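Local structure of KaiC domain-containing protein (Pyrococcus horikoshii, 2ZTS) at residues 54-68 against 134-147. The protein probably binds ATP as a KaiC-like member of the P-loop NTPase superfamily, and holds ADP and magnesium in a six-chain assembly. Residues are numbered along the deposited sequence; the frame is centred on the assembly and turned at random.
Sequences GAEEYGEPGVFVTLE and INAKRLVIDSIPSI
Val-63 and Val-65 in strand 62-66 exchange backbone hydrogen bonds with Arg-138, Val-140 and Asp-142 in strand 138-142, joining two parallel neighbours of the central sheet of a P-loop NTPase fold. Phe-64, Val-140, Arg-138 and Asp-142 project from the same face of the pair. With CG anti to the backbone N (chi1 -166°), Phe-64 swings its ring alongside strand 138-142, and one face receives Val-140 CG1, 3.9 Å from the ring centroid, a CH-pi contact. Its rim also meets Asp-142, whose carboxylate stands almost perpendicular to the ring. On the opposite face of the sheet, Leu-139 CD1 packs against Val-63 CB and, at 3.7 Å, Val-65 CG2, while helix 120-134 covers both valines.

At the start of the strands, the extended Arg-138 side chain reaches back to helix 43-58. Its NE and NH2 both grip Glu-60 OE1 side-on, each at 2.8 Å, with the oxygen in the guanidinium plane but the carboxylate itself turned 69° from it. Gly-54 CA lies 3.4 Å from Arg-138 CZ, over the guanidinium face, where a side chain on Gly-54 would collide with the arginine; NH1 is held by the carbonyls of Lys-13 and Phe-50. A leucine in place of Arg-138 would probably leave the Glu-60 carboxylate without its charged mate and those two carbonyls without the NH1 donor.

At the opposite end, Asp-142, a known magnesium-site residue whose side chain lies about 4 Å from the ion here, hydrogen-bonds through OD1 to Thr-44 of the Walker A loop and through OD2 to Thr-178. One water bridges the strands, accepting from Thr-66 OG1 and donating to Asp-142 OD1, 2.8 Å from each oxygen.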
loop_
_atom_site.group_PDB
_atom_site.type_symbol
_atom_site.label_atom_id
_atom_site.label_comp_id
_atom_site.label_asym_id
_atom_site.label_seq_id
_atom_site.Cartn_x
_atom_site.Cartn_y
_atom_site.Cartn_z
ATOM N N GLY C 54 39.486 14.150 1.687
ATOM C CA GLY C 54 39.956 14.508 0.382
ATOM C C GLY C 54 40.951 15.674 0.474
ATOM O O GLY C 54 42.047 15.574 -0.038
ATOM N N ALA C 55 40.559 16.751 1.141
ATOM C CA ALA C 55 41.372 17.947 1.266
ATOM C C ALA C 55 42.616 17.788 2.166
ATOM O O ALA C 55 43.711 18.238 1.797
ATOM C CB ALA C 55 40.512 19.117 1.770
ATOM N N GLU C 56 42.429 17.176 3.335
ATOM C CA GLU C 56 43.431 17.109 4.385
ATOM C C GLU C 56 44.483 16.053 4.115
ATOM O O GLU C 56 45.643 16.269 4.377
ATOM C CB GLU C 56 42.766 16.786 5.734
ATOM C CG GLU C 56 43.721 16.850 6.926
ATOM C CD GLU C 56 43.585 15.727 7.934
ATOM O OE1 GLU C 56 42.775 14.790 7.737
ATOM O OE2 GLU C 56 44.308 15.787 8.956
ATOM N N GLU C 57 44.078 14.875 3.659
ATOM C CA GLU C 57 45.012 13.752 3.491
ATOM C C GLU C 57 45.539 13.682 2.060
ATOM O O GLU C 57 46.689 13.341 1.850
ATOM C CB GLU C 57 44.348 12.396 3.865
ATOM C CG GLU C 57 44.693 11.804 5.224
ATOM C CD GLU C 57 44.718 10.284 5.189
ATOM O OE1 GLU C 57 43.623 9.683 5.143
ATOM O OE2 GLU C 57 45.829 9.683 5.206
ATOM N N TYR C 58 44.689 13.970 1.082
ATOM C CA TYR C 58 45.031 13.780 -0.339
ATOM C C TYR C 58 45.130 15.068 -1.126
ATOM O O TYR C 58 45.317 15.011 -2.315
ATOM C CB TYR C 58 44.025 12.831 -1.034
ATOM C CG TYR C 58 43.743 11.579 -0.250
ATOM C CD1 TYR C 58 44.750 10.655 -0.012
ATOM C CD2 TYR C 58 42.467 11.322 0.284
ATOM C CE1 TYR C 58 44.533 9.506 0.730
ATOM C CE2 TYR C 58 42.216 10.147 1.046
ATOM C CZ TYR C 58 43.265 9.250 1.249
ATOM O OH TYR C 58 43.086 8.133 1.977
ATOM N N GLY C 59 44.975 16.227 -0.492
ATOM C CA GLY C 59 45.163 17.502 -1.164
ATOM C C GLY C 59 44.214 17.823 -2.300
ATOM O O GLY C 59 44.530 18.689 -3.110
ATOM N N GLU C 60 43.059 17.143 -2.394
ATOM C CA GLU C 60 42.083 17.417 -3.451
ATOM C C GLU C 60 41.024 18.402 -2.930
ATOM O O GLU C 60 40.428 18.192 -1.872
ATOM C CB GLU C 60 41.436 16.104 -3.951
ATOM C CG GLU C 60 42.423 14.933 -4.208
ATOM C CD GLU C 60 41.801 13.685 -4.888
ATOM O OE1 GLU C 60 40.593 13.371 -4.690
ATOM O OE2 GLU C 60 42.548 12.962 -5.616
ATOM N N PRO C 61 40.802 19.507 -3.634
ATOM C CA PRO C 61 39.789 20.476 -3.178
ATOM C C PRO C 61 38.388 19.890 -3.285
ATOM O O PRO C 61 38.150 19.133 -4.218
ATOM C CB PRO C 61 39.955 21.674 -4.136
ATOM C CG PRO C 61 41.335 21.448 -4.857
ATOM C CD PRO C 61 41.515 19.941 -4.854
ATOM N N GLY C 62 37.499 20.239 -2.360
ATOM C CA GLY C 62 36.141 19.732 -2.326
ATOM C C GLY C 62 35.052 20.729 -2.004
ATOM O O GLY C 62 35.242 21.690 -1.254
ATOM N N VAL C 63 33.891 20.516 -2.603
ATOM C CA VAL C 63 32.731 21.322 -2.338
ATOM C C VAL C 63 31.648 20.485 -1.605
ATOM O O VAL C 63 31.165 19.515 -2.131
ATOM C CB VAL C 63 32.165 21.925 -3.613
ATOM C CG1 VAL C 63 30.944 22.729 -3.308
ATOM C CG2 VAL C 63 33.220 22.789 -4.333
ATOM N N PHE C 64 31.255 20.910 -0.422
ATOM C CA PHE C 64 30.176 20.297 0.285
ATOM C C PHE C 64 28.985 21.197 0.174
ATOM O O PHE C 64 28.968 22.304 0.735
ATOM C CB PHE C 64 30.606 20.059 1.715
ATOM C CG PHE C 64 29.703 19.135 2.493
ATOM C CD1 PHE C 64 30.159 17.908 2.886
ATOM C CD2 PHE C 64 28.416 19.544 2.889
ATOM C CE1 PHE C 64 29.337 17.032 3.589
ATOM C CE2 PHE C 64 27.583 18.684 3.609
ATOM C CZ PHE C 64 28.065 17.415 3.977
ATOM N N VAL C 65 27.970 20.745 -0.566
ATOM C CA VAL C 65 26.742 21.516 -0.714
ATOM C C VAL C 65 25.780 20.944 0.309
ATOM O O VAL C 65 25.595 19.735 0.325
ATOM C CB VAL C 65 26.147 21.329 -2.071
ATOM C CG1 VAL C 65 24.849 22.056 -2.220
ATOM C CG2 VAL C 65 27.169 21.673 -3.189
ATOM N N THR C 66 25.169 21.790 1.149
ATOM C CA THR C 66 24.151 21.357 2.059
ATOM C C THR C 66 22.898 22.222 2.119
ATOM O O THR C 66 22.966 23.425 2.208
ATOM C CB THR C 66 24.775 21.141 3.475
ATOM O OG1 THR C 66 23.742 20.900 4.441
ATOM C CG2 THR C 66 25.578 22.314 3.964
ATOM N N LEU C 67 21.737 21.580 2.032
ATOM C CA LEU C 67 20.452 22.240 2.279
ATOM C C LEU C 67 19.765 21.604 3.494
ATOM O O LEU C 67 18.622 21.904 3.825
ATOM C CB LEU C 67 19.604 22.130 0.976
ATOM C CG LEU C 67 19.451 23.292 -0.029
ATOM C CD1 LEU C 67 20.159 24.606 0.298
ATOM C CD2 LEU C 67 19.768 22.852 -1.419
ATOM N N GLU C 68 20.457 20.689 4.165
ATOM C CA GLU C 68 19.991 20.097 5.424
ATOM C C GLU C 68 20.343 20.969 6.642
ATOM O O GLU C 68 19.690 20.967 7.685
ATOM C CB GLU C 68 20.682 18.747 5.617
ATOM C CG GLU C 68 20.350 17.677 4.574
ATOM C CD GLU C 68 19.315 16.614 5.034
ATOM O OE1 GLU C 68 19.136 16.434 6.276
ATOM O OE2 GLU C 68 18.717 15.927 4.143
ATOM N N ILE C 134 37.427 26.695 -7.184
ATOM C CA ILE C 134 38.468 26.056 -6.399
ATOM C C ILE C 134 39.116 24.864 -7.103
ATOM O O ILE C 134 39.940 24.219 -6.516
ATOM C CB ILE C 134 37.972 25.672 -4.985
ATOM C CG1 ILE C 134 36.944 24.513 -5.036
ATOM C CG2 ILE C 134 37.343 26.907 -4.293
ATOM C CD1 ILE C 134 36.655 23.956 -3.682
ATOM N N ASN C 135 38.771 24.614 -8.361
ATOM C CA ASN C 135 39.247 23.421 -9.090
ATOM C C ASN C 135 38.920 22.117 -8.309
ATOM O O ASN C 135 39.776 21.256 -8.113
ATOM C CB ASN C 135 40.748 23.514 -9.315
ATOM C CG ASN C 135 41.227 22.636 -10.462
ATOM O OD1 ASN C 135 40.438 22.005 -11.164
ATOM N ND2 ASN C 135 42.547 22.621 -10.678
ATOM N N ALA C 136 37.683 22.030 -7.818
ATOM C CA ALA C 136 37.242 20.930 -6.968
ATOM C C ALA C 136 37.428 19.618 -7.734
ATOM O O ALA C 136 37.156 19.541 -8.907
ATOM C CB ALA C 136 35.761 21.126 -6.607
ATOM N N LYS C 137 37.942 18.597 -7.076
ATOM C CA LYS C 137 37.854 17.273 -7.626
ATOM C C LYS C 137 36.729 16.447 -6.911
ATOM O O LYS C 137 36.412 15.361 -7.368
ATOM C CB LYS C 137 39.225 16.575 -7.581
ATOM C CG LYS C 137 40.267 17.114 -8.593
ATOM C CD LYS C 137 41.672 16.902 -8.077
ATOM C CE LYS C 137 42.776 16.845 -9.175
ATOM N NZ LYS C 137 43.846 15.837 -8.769
ATOM N N ARG C 138 36.152 16.964 -5.823
ATOM C CA ARG C 138 35.193 16.230 -5.007
ATOM C C ARG C 138 33.969 17.099 -4.756
ATOM O O ARG C 138 34.084 18.314 -4.600
ATOM C CB ARG C 138 35.844 15.841 -3.705
ATOM C CG ARG C 138 36.789 14.680 -3.791
ATOM C CD ARG C 138 37.337 14.226 -2.456
ATOM N NE ARG C 138 38.562 13.469 -2.700
ATOM C CZ ARG C 138 38.935 12.366 -2.080
ATOM N NH1 ARG C 138 38.232 11.848 -1.102
ATOM N NH2 ARG C 138 40.070 11.763 -2.435
ATOM N N LEU C 139 32.793 16.499 -4.740
ATOM C CA LEU C 139 31.536 17.244 -4.576
ATOM C C LEU C 139 30.544 16.416 -3.741
ATOM O O LEU C 139 30.460 15.222 -3.926
ATOM C CB LEU C 139 30.938 17.585 -5.948
ATOM C CG LEU C 139 29.545 18.248 -5.935
ATOM C CD1 LEU C 139 29.508 19.573 -5.189
ATOM C CD2 LEU C 139 29.051 18.417 -7.394
ATOM N N VAL C 140 29.816 17.046 -2.849
ATOM C CA VAL C 140 28.749 16.392 -2.067
ATOM C C VAL C 140 27.508 17.265 -2.170
ATOM O O VAL C 140 27.620 18.474 -2.085
ATOM C CB VAL C 140 29.145 16.263 -0.588
ATOM C CG1 VAL C 140 27.945 15.988 0.294
ATOM C CG2 VAL C 140 30.175 15.171 -0.414
ATOM N N ILE C 141 26.350 16.651 -2.391
ATOM C CA ILE C 141 25.066 17.305 -2.254
ATOM C C ILE C 141 24.312 16.506 -1.214
ATOM O O ILE C 141 23.885 15.378 -1.444
ATOM C CB ILE C 141 24.315 17.381 -3.604
ATOM C CG1 ILE C 141 25.226 18.105 -4.662
ATOM C CG2 ILE C 141 22.941 18.049 -3.420
ATOM C CD1 ILE C 141 24.561 18.434 -5.984
ATOM N N ASP C 142 24.242 17.092 -0.035
ATOM C CA ASP C 142 23.502 16.572 1.087
ATOM C C ASP C 142 22.330 17.508 1.268
ATOM O O ASP C 142 22.499 18.521 1.846
ATOM C CB ASP C 142 24.411 16.600 2.306
ATOM C CG ASP C 142 23.884 15.787 3.450
ATOM O OD1 ASP C 142 24.364 16.041 4.594
ATOM O OD2 ASP C 142 23.051 14.838 3.281
ATOM N N SER C 143 21.131 17.197 0.783
ATOM C CA SER C 143 20.720 15.909 0.303
ATOM C C SER C 143 19.687 16.176 -0.761
ATOM O O SER C 143 19.168 17.303 -0.894
ATOM C CB SER C 143 20.049 15.160 1.456
ATOM O OG SER C 143 18.767 15.751 1.731
ATOM N N ILE C 144 19.386 15.150 -1.549
ATOM C CA ILE C 144 18.293 15.256 -2.490
ATOM C C ILE C 144 16.907 15.552 -1.852
ATOM O O ILE C 144 16.169 16.369 -2.360
ATOM C CB ILE C 144 18.284 14.010 -3.410
ATOM C CG1 ILE C 144 19.493 14.100 -4.363
ATOM C CG2 ILE C 144 17.027 13.914 -4.204
ATOM C CD1 ILE C 144 19.705 12.798 -5.046
ATOM N N PRO C 145 16.504 14.876 -0.798
ATOM C CA PRO C 145 15.222 15.262 -0.154
ATOM C C PRO C 145 15.221 16.722 0.340
ATOM O O PRO C 145 14.184 17.316 0.309
ATOM C CB PRO C 145 15.124 14.321 1.049
ATOM C CG PRO C 145 16.008 13.181 0.732
ATOM C CD PRO C 145 17.134 13.706 -0.150
ATOM N N SER C 146 16.366 17.275 0.750
ATOM C CA SER C 146 16.438 18.631 1.252
ATOM C C SER C 146 16.103 19.607 0.110
ATOM O O SER C 146 15.428 20.647 0.345
ATOM C CB SER C 146 17.805 18.950 1.891
ATOM O OG SER C 146 18.906 19.061 0.910
ATOM N N ILE C 147 16.523 19.266 -1.117
ATOM C CA ILE C 147 16.182 20.048 -2.291
ATOM C C ILE C 147 14.685 19.900 -2.590
ATOM O O ILE C 147 13.981 20.858 -2.825
ATOM C CB ILE C 147 16.987 19.631 -3.548
ATOM C CG1 ILE C 147 18.501 19.836 -3.366
ATOM C CG2 ILE C 147 16.449 20.362 -4.762
ATOM C CD1 ILE C 147 19.337 19.228 -4.526
HETATM O O HOH W 1 24.604 18.570 5.800
#